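PDB 2IVF: ethylbenzene dehydrogenase beta-subunit from Aromatoleum aromaticum, which carries three 4Fe-4S clusters and one 3Fe-4S cluster as the ferredoxin-like iron-sulfur subunit of a three-chain assembly, consistent with electron transfer along them. Local coordinates for residues B[55-66]-B[126-136]. Numbering follows the deposited sequence.
Sequences NVTTYPGKGYPR and WGYNWDEDQGG
Strand 55-59, an outer strand, within this chain, of a three-stranded antiparallel sheet, and the loop that continues it meet the irregular segment 126-136, a worked example of a turn-rich loop joined to a strand by a few straight hydrogen bonds, bridging waters and aromatic packing. At one end the hydroxyl of Y128 accepts a nearly straight hydrogen bond from the backbone N of V56 (2.8 Å from N to OH); Q32 is a further partner of this OH, and the V56 side chain touches an iron-sulfur cluster. The rim of the Y128 ring also points into the face of Y64 in an offset edge-to-face pair, planes at 79°, with CD1 of each ring 3.6 Å apart.

D131 has CG between its backbone N and carbonyl carbon (chi1 61°); this places the carboxylate against K62, whose N-H is taken by OD2 on its syn lone pair (2.7 Å from N to OD2). Its other oxygen, OD1, faces waters that lead to T58 and G63. OG1 of T58 accepts from D133 N at 2.9 Å, almost linearly. R66 runs along W126 in the opposite direction: its CD sits over the five-membered ring, 3.5 Å from CE2 of W126, and its guanidinium lies at 22° to the indole in a cation-pi stack, while NE pairs with D90. W130 CB covers the opposite face of that indole.

E132 and D133 form salt bridges with R851 of the alpha-subunit, and D133 also hydrogen-bonds Y259 of that chain. The chemistry implies that a buried carboxylate and bridging waters bind the backbone of T58, K62 and G63 across the contact.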
ATOM      1  N   ASN B  55       6.217 -15.249   2.282  1.00 23.86           N
ATOM      2  CA  ASN B  55       6.828 -14.098   2.904  1.00 23.71           C
ATOM      3  C   ASN B  55       7.560 -13.247   1.881  1.00 24.36           C
ATOM      4  O   ASN B  55       8.096 -13.759   0.899  1.00 24.35           O
ATOM      5  CB  ASN B  55       7.769 -14.502   4.043  1.00 23.35           C
ATOM      6  CG  ASN B  55       8.723 -15.559   3.658  1.00 22.54           C
ATOM      7  OD1 ASN B  55       8.418 -16.770   3.796  1.00 26.51           O
ATOM      8  ND2 ASN B  55       9.888 -15.163   3.237  1.00 16.88           N
ATOM      9  N   VAL B  56       7.577 -11.953   2.119  1.00 23.70           N
ATOM     10  CA  VAL B  56       8.285 -11.035   1.213  1.00 23.92           C
ATOM     11  C   VAL B  56       9.079 -10.040   1.996  1.00 23.79           C
ATOM     12  O   VAL B  56       8.543  -9.362   2.856  1.00 23.62           O
ATOM     13  CB  VAL B  56       7.351 -10.270   0.262  1.00 23.76           C
ATOM     14  CG1 VAL B  56       8.184  -9.526  -0.729  1.00 22.72           C
ATOM     15  CG2 VAL B  56       6.352 -11.178  -0.451  1.00 23.25           C
ATOM     16  N   THR B  57      10.389  -9.997   1.762  1.00 25.10           N
ATOM     17  CA  THR B  57      11.210  -9.033   2.466  1.00 24.30           C
ATOM     18  C   THR B  57      12.148  -8.351   1.506  1.00 24.39           C
ATOM     19  O   THR B  57      12.317  -8.764   0.374  1.00 23.22           O
ATOM     20  CB  THR B  57      12.038  -9.712   3.590  1.00 24.72           C
ATOM     21  OG1 THR B  57      12.827 -10.764   3.024  1.00 24.25           O
ATOM     22  CG2 THR B  57      11.096 -10.290   4.711  1.00 23.56           C
ATOM     23  N   THR B  58      12.791  -7.322   1.999  1.00 24.28           N
ATOM     24  CA  THR B  58      13.687  -6.521   1.169  1.00 24.57           C
ATOM     25  C   THR B  58      15.067  -7.191   1.230  1.00 24.27           C
ATOM     26  O   THR B  58      15.474  -7.721   2.277  1.00 24.52           O
ATOM     27  CB  THR B  58      13.702  -5.043   1.621  1.00 24.35           C
ATOM     28  OG1 THR B  58      12.367  -4.495   1.492  1.00 23.65           O
ATOM     29  CG2 THR B  58      14.725  -4.167   0.809  1.00 24.22           C
ATOM     30  N   TYR B  59      15.728  -7.257   0.099  1.00 24.54           N
ATOM     31  CA  TYR B  59      17.087  -7.796   0.030  1.00 24.48           C
ATOM     32  C   TYR B  59      18.038  -6.745  -0.552  1.00 23.91           C
ATOM     33  O   TYR B  59      17.635  -6.037  -1.518  1.00 24.28           O
ATOM     34  CB  TYR B  59      17.131  -9.111  -0.779  1.00 25.04           C
ATOM     35  CG  TYR B  59      18.451  -9.793  -0.544  1.00 25.61           C
ATOM     36  CD1 TYR B  59      18.592 -10.736   0.465  1.00 26.09           C
ATOM     37  CD2 TYR B  59      19.585  -9.379  -1.217  1.00 25.21           C
ATOM     38  CE1 TYR B  59      19.824 -11.302   0.749  1.00 25.35           C
ATOM     39  CE2 TYR B  59      20.810  -9.970  -0.973  1.00 23.73           C
ATOM     40  CZ  TYR B  59      20.919 -10.909   0.052  1.00 25.61           C
ATOM     41  OH  TYR B  59      22.121 -11.487   0.334  1.00 26.37           O
ATOM     42  N   PRO B  60      19.280  -6.615   0.023  1.00 23.54           N
ATOM     43  CA  PRO B  60      19.809  -7.185   1.282  1.00 23.93           C
ATOM     44  C   PRO B  60      18.913  -6.902   2.455  1.00 25.39           C
ATOM     45  O   PRO B  60      18.303  -5.792   2.548  1.00 23.91           O
ATOM     46  CB  PRO B  60      21.112  -6.407   1.517  1.00 24.65           C
ATOM     47  CG  PRO B  60      21.504  -5.933   0.213  1.00 24.95           C
ATOM     48  CD  PRO B  60      20.344  -5.910  -0.697  1.00 24.46           C
ATOM     49  N   GLY B  61      18.849  -7.870   3.361  1.00 25.21           N
ATOM     50  CA  GLY B  61      18.083  -7.721   4.594  1.00 25.59           C
ATOM     51  C   GLY B  61      18.295  -8.972   5.430  1.00 25.43           C
ATOM     52  O   GLY B  61      19.062  -9.862   5.038  1.00 24.93           O
ATOM     53  N   LYS B  62      17.624  -9.038   6.566  1.00 25.97           N
ATOM     54  CA  LYS B  62      17.755 -10.195   7.467  1.00 27.01           C
ATOM     55  C   LYS B  62      16.858 -11.367   7.013  1.00 26.26           C
ATOM     56  O   LYS B  62      17.052 -12.500   7.440  1.00 27.41           O
ATOM     57  CB  LYS B  62      17.465  -9.798   8.907  1.00 27.46           C
ATOM     58  CG  LYS B  62      18.529  -8.842   9.478  1.00 28.28           C
ATOM     59  CD  LYS B  62      18.321  -8.560  10.911  1.00 31.43           C
ATOM     60  CE  LYS B  62      19.248  -7.460  11.429  1.00 34.78           C
ATOM     61  NZ  LYS B  62      18.941  -7.358  12.885  1.00 41.55           N
ATOM     62  N   GLY B  63      15.931 -11.084   6.099  1.00 26.55           N
ATOM     63  CA  GLY B  63      15.040 -12.078   5.571  1.00 25.83           C
ATOM     64  C   GLY B  63      14.007 -12.506   6.591  1.00 26.09           C
ATOM     65  O   GLY B  63      13.716 -11.800   7.571  1.00 26.71           O
ATOM     66  N   TYR B  64      13.418 -13.655   6.316  1.00 23.96           N
ATOM     67  CA  TYR B  64      12.315 -14.156   7.086  1.00 24.20           C
ATOM     68  C   TYR B  64      12.401 -15.667   7.158  1.00 24.58           C
ATOM     69  O   TYR B  64      12.526 -16.286   6.143  1.00 27.49           O
ATOM     70  CB  TYR B  64      10.980 -13.781   6.461  1.00 24.38           C
ATOM     71  CG  TYR B  64       9.830 -14.366   7.265  1.00 23.66           C
ATOM     72  CD1 TYR B  64       9.387 -13.752   8.398  1.00 23.72           C
ATOM     73  CD2 TYR B  64       9.290 -15.596   6.949  1.00 23.93           C
ATOM     74  CE1 TYR B  64       8.372 -14.264   9.148  1.00 24.65           C
ATOM     75  CE2 TYR B  64       8.269 -16.128   7.691  1.00 25.76           C
ATOM     76  CZ  TYR B  64       7.811 -15.473   8.805  1.00 23.56           C
ATOM     77  OH  TYR B  64       6.794 -16.043   9.561  1.00 24.45           O
ATOM     78  N   PRO B  65      12.368 -16.257   8.353  1.00 26.07           N
ATOM     79  CA  PRO B  65      12.508 -15.574   9.611  1.00 25.71           C
ATOM     80  C   PRO B  65      13.835 -14.842   9.647  1.00 25.50           C
ATOM     81  O   PRO B  65      14.725 -15.116   8.826  1.00 24.96           O
ATOM     82  CB  PRO B  65      12.506 -16.697  10.644  1.00 26.77           C
ATOM     83  CG  PRO B  65      11.858 -17.829   9.960  1.00 26.22           C
ATOM     84  CD  PRO B  65      12.137 -17.704   8.520  1.00 26.42           C
ATOM     85  N   ARG B  66      13.932 -13.916  10.582  1.00 24.81           N
ATOM     86  CA  ARG B  66      15.144 -13.169  10.838  1.00 25.14           C
ATOM     87  C   ARG B  66      16.394 -14.051  10.866  1.00 24.90           C
ATOM     88  O   ARG B  66      16.481 -15.001  11.628  1.00 25.14           O
ATOM     89  CB  ARG B  66      15.023 -12.451  12.166  1.00 24.78           C
ATOM     90  CG  ARG B  66      16.184 -11.493  12.453  1.00 26.17           C
ATOM     91  CD  ARG B  66      15.928 -10.650  13.670  1.00 27.63           C
ATOM     92  NE  ARG B  66      15.578 -11.394  14.872  1.00 29.93           N
ATOM     93  CZ  ARG B  66      15.435 -10.848  16.080  1.00 34.41           C
ATOM     94  NH1 ARG B  66      15.653  -9.536  16.285  1.00 34.37           N
ATOM     95  NH2 ARG B  66      15.131 -11.622  17.112  1.00 33.28           N
ATOM     96  N   TRP B 126      11.602  -5.628  16.607  1.00 24.27           N
ATOM     97  CA  TRP B 126      11.663  -6.347  15.374  1.00 24.16           C
ATOM     98  C   TRP B 126      10.263  -6.869  15.091  1.00 24.47           C
ATOM     99  O   TRP B 126       9.384  -6.879  15.971  1.00 24.35           O
ATOM    100  CB  TRP B 126      12.667  -7.486  15.460  1.00 25.21           C
ATOM    101  CG  TRP B 126      12.808  -8.233  14.198  1.00 24.96           C
ATOM    102  CD1 TRP B 126      12.234  -9.435  13.887  1.00 27.04           C
ATOM    103  CD2 TRP B 126      13.539  -7.826  13.034  1.00 26.54           C
ATOM    104  NE1 TRP B 126      12.580  -9.812  12.614  1.00 26.04           N
ATOM    105  CE2 TRP B 126      13.363  -8.829  12.059  1.00 28.89           C
ATOM    106  CE3 TRP B 126      14.318  -6.708  12.714  1.00 27.76           C
ATOM    107  CZ2 TRP B 126      13.922  -8.737  10.813  1.00 25.12           C
ATOM    108  CZ3 TRP B 126      14.912  -6.651  11.495  1.00 25.71           C
ATOM    109  CH2 TRP B 126      14.724  -7.649  10.555  1.00 26.15           C
ATOM    110  N   GLY B 127      10.054  -7.241  13.843  1.00 23.06           N
ATOM    111  CA  GLY B 127       8.859  -7.929  13.424  1.00 23.66           C
ATOM    112  C   GLY B 127       8.965  -8.290  11.955  1.00 23.17           C
ATOM    113  O   GLY B 127       9.972  -8.002  11.283  1.00 22.93           O
ATOM    114  N   TYR B 128       7.902  -8.887  11.441  1.00 24.07           N
ATOM    115  CA  TYR B 128       7.822  -9.256  10.035  1.00 24.05           C
ATOM    116  C   TYR B 128       8.114  -8.011   9.193  1.00 24.42           C
ATOM    117  O   TYR B 128       7.496  -6.963   9.415  1.00 25.30           O
ATOM    118  CB  TYR B 128       6.412  -9.763   9.716  1.00 24.48           C
ATOM    119  CG  TYR B 128       6.268 -10.082   8.249  1.00 24.16           C
ATOM    120  CD1 TYR B 128       6.945 -11.140   7.686  1.00 24.92           C
ATOM    121  CD2 TYR B 128       5.556  -9.249   7.407  1.00 25.05           C
ATOM    122  CE1 TYR B 128       6.855 -11.410   6.317  1.00 26.53           C
ATOM    123  CE2 TYR B 128       5.439  -9.504   6.047  1.00 22.97           C
ATOM    124  CZ  TYR B 128       6.121 -10.572   5.500  1.00 23.32           C
ATOM    125  OH  TYR B 128       6.003 -10.820   4.155  1.00 23.60           O
ATOM    126  N   ASN B 129       9.056  -8.124   8.255  1.00 24.47           N
ATOM    127  CA  ASN B 129       9.319  -7.082   7.276  1.00 24.55           C
ATOM    128  C   ASN B 129       9.772  -5.777   7.926  1.00 24.68           C
ATOM    129  O   ASN B 129       9.550  -4.687   7.412  1.00 25.20           O
ATOM    130  CB  ASN B 129       8.068  -6.852   6.409  1.00 25.35           C
ATOM    131  CG  ASN B 129       8.388  -6.139   5.128  1.00 24.02           C
ATOM    132  OD1 ASN B 129       9.511  -6.255   4.636  1.00 24.03           O
ATOM    133  ND2 ASN B 129       7.439  -5.362   4.591  1.00 23.97           N
ATOM    134  N   TRP B 130      10.449  -5.911   9.059  1.00 24.60           N
ATOM    135  CA  TRP B 130      10.870  -4.731   9.854  1.00 23.91           C
ATOM    136  C   TRP B 130      11.901  -3.930   9.061  1.00 24.30           C
ATOM    137  O   TRP B 130      11.951  -2.679   9.175  1.00 23.20           O
ATOM    138  CB  TRP B 130      11.503  -5.221  11.146  1.00 23.86           C
ATOM    139  CG  TRP B 130      11.874  -4.178  12.104  1.00 23.73           C
ATOM    140  CD1 TRP B 130      13.066  -3.576  12.234  1.00 23.29           C
ATOM    141  CD2 TRP B 130      11.033  -3.652  13.142  1.00 22.96           C
ATOM    142  NE1 TRP B 130      13.022  -2.687  13.282  1.00 24.44           N
ATOM    143  CE2 TRP B 130      11.780  -2.710  13.842  1.00 22.93           C
ATOM    144  CE3 TRP B 130       9.711  -3.892  13.528  1.00 23.34           C
ATOM    145  CZ2 TRP B 130      11.264  -1.994  14.936  1.00 23.96           C
ATOM    146  CZ3 TRP B 130       9.165  -3.118  14.561  1.00 23.49           C
ATOM    147  CH2 TRP B 130       9.946  -2.208  15.266  1.00 24.78           C
ATOM    148  N   ASP B 131      12.725  -4.648   8.299  1.00 23.12           N
ATOM    149  CA  ASP B 131      13.807  -4.018   7.515  1.00 23.25           C
ATOM    150  C   ASP B 131      13.417  -3.691   6.077  1.00 23.95           C
ATOM    151  O   ASP B 131      14.268  -3.532   5.178  1.00 23.55           O
ATOM    152  CB  ASP B 131      15.159  -4.757   7.620  1.00 23.61           C
ATOM    153  CG  ASP B 131      15.125  -6.193   7.124  1.00 23.78           C
ATOM    154  OD1 ASP B 131      14.063  -6.705   6.706  1.00 25.83           O
ATOM    155  OD2 ASP B 131      16.223  -6.787   7.170  1.00 25.16           O
ATOM    156  N   GLU B 132      12.118  -3.487   5.919  1.00 23.45           N
ATOM    157  CA  GLU B 132      11.536  -3.057   4.684  1.00 24.01           C
ATOM    158  C   GLU B 132      12.237  -1.831   4.102  1.00 23.98           C
ATOM    159  O   GLU B 132      12.458  -0.844   4.803  1.00 24.27           O
ATOM    160  CB  GLU B 132      10.052  -2.777   4.891  1.00 23.68           C
ATOM    161  CG  GLU B 132       9.256  -2.557   3.605  1.00 24.10           C
ATOM    162  CD  GLU B 132       7.791  -2.383   3.871  1.00 26.43           C
ATOM    163  OE1 GLU B 132       7.446  -1.854   4.951  1.00 28.29           O
ATOM    164  OE2 GLU B 132       6.996  -2.735   2.989  1.00 24.98           O
ATOM    165  N   ASP B 133      12.524  -1.916   2.809  1.00 22.73           N
ATOM    166  CA  ASP B 133      12.989  -0.767   1.995  1.00 23.28           C
ATOM    167  C   ASP B 133      14.362  -0.282   2.421  1.00 23.71           C
ATOM    168  O   ASP B 133      14.747   0.826   2.104  1.00 25.65           O
ATOM    169  CB  ASP B 133      11.971   0.408   2.015  1.00 23.85           C
ATOM    170  CG  ASP B 133      10.816   0.224   1.017  1.00 23.21           C
ATOM    171  OD1 ASP B 133      10.615  -0.906   0.508  1.00 26.18           O
ATOM    172  OD2 ASP B 133      10.108   1.241   0.737  1.00 26.14           O
ATOM    173  N   GLN B 134      15.135  -1.124   3.103  1.00 24.46           N
ATOM    174  CA  GLN B 134      16.401  -0.676   3.598  1.00 24.67           C
ATOM    175  C   GLN B 134      17.499  -1.136   2.664  1.00 24.55           C
ATOM    176  O   GLN B 134      18.182  -0.295   2.064  1.00 25.04           O
ATOM    177  CB  GLN B 134      16.623  -1.089   5.045  1.00 25.09           C
ATOM    178  CG  GLN B 134      15.676  -0.351   5.965  1.00 24.89           C
ATOM    179  CD  GLN B 134      15.652  -0.876   7.379  1.00 26.76           C
ATOM    180  OE1 GLN B 134      14.594  -1.057   7.966  1.00 29.51           O
ATOM    181  NE2 GLN B 134      16.805  -1.001   7.967  1.00 28.83           N
ATOM    182  N   GLY B 135      17.695  -2.442   2.526  1.00 24.39           N
ATOM    183  CA  GLY B 135      18.638  -2.897   1.511  1.00 24.58           C
ATOM    184  C   GLY B 135      20.094  -2.626   1.806  1.00 25.14           C
ATOM    185  O   GLY B 135      20.510  -2.579   2.968  1.00 25.49           O
ATOM    186  N   GLY B 136      20.878  -2.449   0.748  1.00 24.03           N
ATOM    187  CA  GLY B 136      22.320  -2.355   0.866  1.00 24.36           C
ATOM    188  C   GLY B 136      22.895  -1.327  -0.072  1.00 24.40           C
ATOM    189  O   GLY B 136      22.152  -0.495  -0.647  1.00 26.05           O
TER
HETATM  190  O   HOH W   1      10.023  -5.566   1.892  1.00 13.13           O
HETATM  191  O   HOH W   2      12.263  -6.465   4.620  1.00 17.49           O
HETATM  192  O   HOH W   3      14.981  -8.568   4.909  1.00 19.68           O
HETATM  193  O   HOH W   4      16.593  -4.438   4.105  1.00 14.49           O
HETATM  194  O   HOH W   5      11.114 -10.376   8.514  1.00 21.12           O
HETATM  195  O   HOH W   6      13.041  -9.090   7.563  1.00 24.05           O